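Local coordinates for L-amino acid deaminase (Proteus vulgaris, PDB 5I39), which is a membrane-bound flavoprotein that binds FAD and probably catalyses oxidative deamination of L-amino acids, at residues G25-T30 with G69-E74; A45-I50 with V188-M193. All coordinates share one frame; numbering follows the deposited sequence.

Both interactions belong to the FAD-binding part of the chain, their centres about 9 Å apart, and each touches the cofactor. Interaction 1 is partly buried: two loops lie side by side, joined by an apolar contact of Ile71 with Val27 and by waters that serve their backbone groups. Interaction 2 is buried throughout, two helix starts meeting through aliphatic side chains and a threonine, while the dinucleotide helix offers its amino end to a phosphate. The two are neighbours in space: Ala72 N lies 2.9 Å from Ala45 O, probably hydrogen-bonded, Ala72 packs on Thr190, and Val27 rests against the backbone of Phe191. Helix 189-199, part of interaction 2, also borders interaction 1.

Interaction 1: G25-T30 with G69-E74; sequences GFVEGT and GNIAGE. With FAD (flavin-adenine dinucleotide), chain B; EDO (1,2-ethanediol), chain C.
Ile71 rests its CD1 against the backbone carbonyl oxygens of Val27 and Glu28, lying 3.5 Å from Val27 O and 3.8 Å from Glu28 O. Its CG1 stands anti to the carbonyl carbon (chi1 -73°) and the chain runs on nearly extended at chi2, which carries the terminal methyl across to the other loop. There it meets Val27 CG1 at 3.9 Å, the two branched side chains crossing at a slant. Beta-branched aliphatic residues suit this buried spot, and the methyl, Ile71 CD1, also comes within 4.2 Å of Gly29 CA.

Waters join the two backbones where they are too far apart to bond directly. One accepts from Val27 N and donates to Ile71 O; a second donates to Val27 O and accepts from Ile71 N. Ile71 is also the second residue of a type II beta turn, Asn70 to Gly73, in the loop that follows strand 63-66 of the Rossmann-type FAD domain; farther along that loop, Glu74 packs its CB against the FAD phosphate oxygen O1A.

The more exposed side mixes an aromatic edge with polar groups. Phe26 turns its ring edge to Asn70, CE1 lying 4.1 Å from OD1, with ring and amide planes 87° apart. A third water donates to both Asn70 OD1 and Glu28 OE2. The same carboxylate oxygen accepts Gly29 N at 2.9 Å, on its anti side, while Lys198 of helix 189-199 bonds Glu28 O. An ethanediol molecule, probably from the crystallisation liquor, donates through O2 to Gly25 O at 2.7 Å.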
# COMPACT_ATOMS: atom_id res chain seq x y z
N GLY A 25 -13.22 9.85 -4.65
CA GLY A 25 -13.01 8.89 -3.57
C GLY A 25 -14.24 8.08 -3.19
O GLY A 25 -14.51 7.85 -2.02
N PHE A 26 -14.95 7.61 -4.20
CA PHE A 26 -16.12 6.75 -4.02
C PHE A 26 -16.38 5.96 -5.29
O PHE A 26 -16.59 6.54 -6.36
CB PHE A 26 -17.38 7.52 -3.62
CG PHE A 26 -18.56 6.61 -3.37
CD1 PHE A 26 -18.68 5.92 -2.17
CD2 PHE A 26 -19.52 6.41 -4.36
CE1 PHE A 26 -19.75 5.06 -1.95
CE2 PHE A 26 -20.60 5.55 -4.14
CZ PHE A 26 -20.71 4.88 -2.94
N VAL A 27 -16.37 4.64 -5.15
CA VAL A 27 -16.74 3.73 -6.23
C VAL A 27 -17.90 2.91 -5.72
O VAL A 27 -17.79 2.26 -4.67
CB VAL A 27 -15.56 2.82 -6.61
CG1 VAL A 27 -16.00 1.75 -7.61
CG2 VAL A 27 -14.43 3.65 -7.18
N GLU A 28 -19.01 2.92 -6.44
CA GLU A 28 -20.19 2.18 -6.01
C GLU A 28 -19.97 0.68 -6.17
O GLU A 28 -19.27 0.23 -7.08
CB GLU A 28 -21.44 2.63 -6.79
CG GLU A 28 -22.76 2.09 -6.24
CD GLU A 28 -22.95 2.36 -4.75
OE1 GLU A 28 -23.43 3.45 -4.40
OE2 GLU A 28 -22.62 1.46 -3.93
N GLY A 29 -20.55 -0.08 -5.26
CA GLY A 29 -20.57 -1.53 -5.39
C GLY A 29 -21.43 -1.97 -6.57
O GLY A 29 -22.25 -1.22 -7.09
N THR A 30 -21.22 -3.21 -6.98
CA THR A 30 -22.05 -3.85 -8.00
C THR A 30 -23.50 -3.89 -7.53
O THR A 30 -23.77 -4.20 -6.37
CB THR A 30 -21.54 -5.28 -8.27
OG1 THR A 30 -20.15 -5.22 -8.63
CG2 THR A 30 -22.32 -5.96 -9.39
N GLY A 69 -17.88 -2.46 4.35
CA GLY A 69 -18.18 -1.03 4.26
C GLY A 69 -18.17 -0.59 2.81
O GLY A 69 -18.77 -1.24 1.95
N ASN A 70 -17.50 0.53 2.55
CA ASN A 70 -17.32 1.04 1.19
C ASN A 70 -16.03 0.52 0.58
O ASN A 70 -15.08 0.18 1.28
CB ASN A 70 -17.27 2.57 1.20
CG ASN A 70 -18.58 3.20 1.64
OD1 ASN A 70 -19.66 2.65 1.42
ND2 ASN A 70 -18.50 4.38 2.25
N ILE A 71 -15.99 0.49 -0.75
CA ILE A 71 -14.77 0.16 -1.48
C ILE A 71 -13.65 1.13 -1.08
O ILE A 71 -13.85 2.34 -1.06
CB ILE A 71 -15.01 0.21 -3.01
CG1 ILE A 71 -15.85 -0.99 -3.42
CG2 ILE A 71 -13.69 0.23 -3.78
CD1 ILE A 71 -16.43 -0.92 -4.82
N ALA A 72 -12.49 0.57 -0.74
CA ALA A 72 -11.29 1.35 -0.43
C ALA A 72 -11.49 2.32 0.75
O ALA A 72 -10.81 3.33 0.83
CB ALA A 72 -10.79 2.09 -1.67
N GLY A 73 -12.39 1.98 1.67
CA GLY A 73 -12.75 2.87 2.77
C GLY A 73 -11.81 2.92 3.95
O GLY A 73 -12.00 3.75 4.84
N GLU A 74 -10.80 2.05 3.99
CA GLU A 74 -9.91 1.95 5.15
C GLU A 74 -8.47 2.29 4.73
O GLU A 74 -8.24 3.37 4.19
CB GLU A 74 -10.10 0.59 5.84
CG GLU A 74 -11.54 0.35 6.31
CD GLU A 74 -11.98 1.23 7.46
OE1 GLU A 74 -11.13 1.87 8.11
OE2 GLU A 74 -13.20 1.27 7.73
PA FAD B . -7.63 -2.18 3.61
O1A FAD B . -7.86 -1.68 5.04
O2A FAD B . -7.45 -1.07 2.59
O5B FAD B . -8.84 -3.06 3.10
C5B FAD B . -9.35 -4.17 3.82
C4B FAD B . -10.85 -4.16 3.58
O4B FAD B . -11.42 -5.36 4.14
C3B FAD B . -11.53 -2.98 4.27
O3B FAD B . -12.16 -2.15 3.30
C2B FAD B . -12.50 -3.66 5.24
O2B FAD B . -13.72 -2.93 5.44
C1B FAD B . -12.71 -5.02 4.60
N9A FAD B . -13.13 -6.10 5.50
C8A FAD B . -12.56 -6.44 6.64
N7A FAD B . -13.15 -7.52 7.20
C5A FAD B . -14.14 -7.83 6.36
C6A FAD B . -15.18 -8.85 6.32
N6A FAD B . -15.29 -9.76 7.32
N1A FAD B . -16.03 -8.87 5.28
C2A FAD B . -15.92 -7.99 4.27
N3A FAD B . -15.01 -7.01 4.24
C4A FAD B . -14.12 -6.91 5.24
N1 FAD B . 1.80 1.66 1.95
C2 FAD B . 2.66 2.05 1.00
O2 FAD B . 3.00 1.22 0.14
N3 FAD B . 3.14 3.32 0.98
C4 FAD B . 2.84 4.26 1.89
O4 FAD B . 3.30 5.39 1.81
C4X FAD B . 1.93 3.90 2.98
N5 FAD B . 1.60 4.75 3.99
C5X FAD B . 0.62 4.42 4.84
C6 FAD B . 0.11 5.35 5.75
C7 FAD B . -0.95 5.05 6.60
C7M FAD B . -1.51 6.10 7.54
C8 FAD B . -1.54 3.70 6.58
C8M FAD B . -2.71 3.33 7.46
C9 FAD B . -1.01 2.76 5.69
C9A FAD B . 0.04 3.07 4.83
N10 FAD B . 0.57 2.12 3.94
C10 FAD B . 1.42 2.51 2.92
C1' FAD B . 0.09 0.75 3.94
C2' FAD B . -1.02 0.49 2.99
O2' FAD B . -1.93 1.58 3.04
C3' FAD B . -1.68 -0.82 3.42
O3' FAD B . -0.69 -1.87 3.60
C4' FAD B . -2.70 -1.32 2.43
O4' FAD B . -3.63 -0.27 2.10
C5' FAD B . -3.45 -2.50 3.03
O5' FAD B . -4.43 -2.89 2.07
P FAD B . -5.56 -3.96 2.50
O1P FAD B . -6.40 -4.22 1.28
O2P FAD B . -4.90 -5.12 3.22
O3P FAD B . -6.38 -3.19 3.67
C1 EDO C . -13.58 5.94 0.69
O1 EDO C . -13.48 6.45 2.02
C2 EDO C . -14.95 5.29 0.49
O2 EDO C . -15.73 5.97 -0.49
O HOH W 1 -15.94 3.76 -2.29
O HOH W 2 -18.18 1.87 -2.02
O HOH W 3 -20.91 1.48 -1.32

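Interaction 2: A45-I50 with V188-M193; sequences AGILGI and VATFVM. With FAD (flavin-adenine dinucleotide), chain B.
Thr190 fits its methyl against the start of helix 47-58, CG2 lying 3.7 Å from Ile50 CD1. Ile47 CD1 lies against both Thr190 branches, the methyl and OG1, the latter at 3.8 Å. The apolar contacts continue one turn along, where Met193, here selenomethionine, brings CG to 4.1 Å from Ile47 CD1 and CB to 4.0 Å from Ile50 CG2; Ile50 CG2 also packs on Met193 O at 3.6 Å. Ile47 reaches both partners because its CG1 is anti to the backbone N (chi1 -164°) and CD1 then bends over toward helix 189-199. Its other branch, CG2, faces the cofactor, 3.5 Å from FAD O5'. The bend at chi2 carries the selenium of Met193 away from the contact. Branched isoleucines and a long unbranched selenomethionine suit this fully buried, apolar interface.

The one hydroxyl in the interface, Thr190 OG1, is satisfied by Ser76 O, while Ser76 OG bonds both Ile47 N and FAD.

Cofactor binding falls to the backbone. Leu48 N donates to FAD O1P at 3.1 Å, with an N-H...O angle of 160°, and the N-terminal end of the helix dipole would probably favour the negative pyrophosphate. Gly46, the N-cap, lies in a GxGxxG pattern consistent with a Rossmann-type dinucleotide-binding motif; with no side chain, Gly46 lets the pyrophosphate approach its backbone closely, CA lying 3.3 Å from FAD O1P.

Within the fold, strand 40-43 leads into helix 47-58 to form the strand-turn-helix of that motif. Helix 376-392 adds Met377 against Ile47 and Thr190, and helix 106-110 packs Met106 and Val110 on Met193.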
# COMPACT_ATOMS: atom_id res chain seq x y z
N ALA A 45 -12.38 -5.22 -0.01
CA ALA A 45 -12.15 -4.41 -1.21
C ALA A 45 -11.20 -3.23 -0.92
O ALA A 45 -11.46 -2.09 -1.29
CB ALA A 45 -13.46 -3.91 -1.79
N GLY A 46 -10.09 -3.54 -0.25
CA GLY A 46 -8.93 -2.65 -0.24
C GLY A 46 -8.03 -3.02 -1.41
O GLY A 46 -8.38 -3.83 -2.27
N ILE A 47 -6.83 -2.45 -1.43
CA ILE A 47 -5.91 -2.67 -2.54
C ILE A 47 -5.54 -4.15 -2.68
O ILE A 47 -5.40 -4.64 -3.79
CB ILE A 47 -4.65 -1.78 -2.43
CG1 ILE A 47 -3.88 -1.72 -3.75
CG2 ILE A 47 -3.73 -2.23 -1.29
CD1 ILE A 47 -4.59 -0.96 -4.86
N LEU A 48 -5.39 -4.87 -1.57
CA LEU A 48 -4.93 -6.25 -1.67
C LEU A 48 -6.02 -7.15 -2.25
O LEU A 48 -5.75 -7.95 -3.14
CB LEU A 48 -4.39 -6.75 -0.34
CG LEU A 48 -3.13 -6.01 0.14
CD1 LEU A 48 -2.60 -6.65 1.41
CD2 LEU A 48 -2.02 -5.97 -0.91
N GLY A 49 -7.26 -6.98 -1.81
CA GLY A 49 -8.37 -7.75 -2.37
C GLY A 49 -8.63 -7.40 -3.83
O GLY A 49 -8.84 -8.29 -4.66
N ILE A 50 -8.62 -6.11 -4.14
CA ILE A 50 -8.84 -5.65 -5.51
C ILE A 50 -7.77 -6.16 -6.47
O ILE A 50 -8.09 -6.69 -7.54
CB ILE A 50 -8.91 -4.11 -5.57
CG1 ILE A 50 -10.19 -3.61 -4.89
CG2 ILE A 50 -8.88 -3.60 -7.01
CD1 ILE A 50 -10.16 -2.14 -4.51
N VAL A 188 -7.17 8.87 -5.03
CA VAL A 188 -7.40 8.36 -6.38
C VAL A 188 -7.01 6.90 -6.61
O VAL A 188 -7.81 6.15 -7.17
CB VAL A 188 -6.64 9.23 -7.43
CG1 VAL A 188 -6.91 8.72 -8.84
CG2 VAL A 188 -7.05 10.69 -7.32
N ALA A 189 -5.80 6.49 -6.21
CA ALA A 189 -5.20 5.26 -6.75
C ALA A 189 -6.06 4.01 -6.61
O ALA A 189 -6.32 3.33 -7.60
CB ALA A 189 -3.83 5.03 -6.13
N THR A 190 -6.51 3.70 -5.40
CA THR A 190 -7.26 2.46 -5.19
C THR A 190 -8.64 2.54 -5.83
O THR A 190 -9.18 1.52 -6.27
CB THR A 190 -7.35 2.10 -3.71
OG1 THR A 190 -6.02 2.09 -3.17
CG2 THR A 190 -7.98 0.73 -3.50
N PHE A 191 -9.20 3.74 -5.92
CA PHE A 191 -10.50 3.94 -6.56
C PHE A 191 -10.43 3.66 -8.05
O PHE A 191 -11.31 3.00 -8.60
CB PHE A 191 -11.03 5.35 -6.27
CG PHE A 191 -11.16 5.63 -4.79
CD1 PHE A 191 -12.24 5.12 -4.07
CD2 PHE A 191 -10.17 6.33 -4.12
CE1 PHE A 191 -12.34 5.35 -2.70
CE2 PHE A 191 -10.27 6.56 -2.75
CZ PHE A 191 -11.35 6.07 -2.05
N VAL A 192 -9.36 4.12 -8.70
CA VAL A 192 -9.13 3.78 -10.11
C VAL A 192 -8.99 2.26 -10.27
O VAL A 192 -9.56 1.68 -11.19
CB VAL A 192 -7.92 4.55 -10.67
CG1 VAL A 192 -7.50 4.02 -12.04
CG2 VAL A 192 -8.25 6.03 -10.78
N MSE A 193 -8.26 1.62 -9.37
CA MSE A 193 -8.08 0.16 -9.46
C MSE A 193 -9.38 -0.57 -9.25
O MSE A 193 -9.63 -1.57 -9.93
CB MSE A 193 -7.03 -0.36 -8.47
CG MSE A 193 -5.61 0.19 -8.66
SE MSE A 193 -5.01 0.22 -10.54
CE MSE A 193 -5.37 -1.63 -11.09
PA FAD B . -7.63 -2.18 3.61
O1A FAD B . -7.86 -1.68 5.04
O2A FAD B . -7.45 -1.07 2.59
O5B FAD B . -8.84 -3.06 3.10
C5B FAD B . -9.35 -4.17 3.82
C4B FAD B . -10.85 -4.16 3.58
O4B FAD B . -11.42 -5.36 4.14
C3B FAD B . -11.53 -2.98 4.27
O3B FAD B . -12.16 -2.15 3.30
C2B FAD B . -12.50 -3.66 5.24
O2B FAD B . -13.72 -2.93 5.44
C1B FAD B . -12.71 -5.02 4.60
N9A FAD B . -13.13 -6.10 5.50
C8A FAD B . -12.56 -6.44 6.64
N7A FAD B . -13.15 -7.52 7.20
C5A FAD B . -14.14 -7.83 6.36
C6A FAD B . -15.18 -8.85 6.32
N6A FAD B . -15.29 -9.76 7.32
N1A FAD B . -16.03 -8.87 5.28
C2A FAD B . -15.92 -7.99 4.27
N3A FAD B . -15.01 -7.01 4.24
C4A FAD B . -14.12 -6.91 5.24
N1 FAD B . 1.80 1.66 1.95
C2 FAD B . 2.66 2.05 1.00
O2 FAD B . 3.00 1.22 0.14
N3 FAD B . 3.14 3.32 0.98
C4 FAD B . 2.84 4.26 1.89
O4 FAD B . 3.30 5.39 1.81
C4X FAD B . 1.93 3.90 2.98
N5 FAD B . 1.60 4.75 3.99
C5X FAD B . 0.62 4.42 4.84
C6 FAD B . 0.11 5.35 5.75
C7 FAD B . -0.95 5.05 6.60
C7M FAD B . -1.51 6.10 7.54
C8 FAD B . -1.54 3.70 6.58
C8M FAD B . -2.71 3.33 7.46
C9 FAD B . -1.01 2.76 5.69
C9A FAD B . 0.04 3.07 4.83
N10 FAD B . 0.57 2.12 3.94
C10 FAD B . 1.42 2.51 2.92
C1' FAD B . 0.09 0.75 3.94
C2' FAD B . -1.02 0.49 2.99
O2' FAD B . -1.93 1.58 3.04
C3' FAD B . -1.68 -0.82 3.42
O3' FAD B . -0.69 -1.87 3.60
C4' FAD B . -2.70 -1.32 2.43
O4' FAD B . -3.63 -0.27 2.10
C5' FAD B . -3.45 -2.50 3.03
O5' FAD B . -4.43 -2.89 2.07
P FAD B . -5.56 -3.96 2.50
O1P FAD B . -6.40 -4.22 1.28
O2P FAD B . -4.90 -5.12 3.22
O3P FAD B . -6.38 -3.19 3.67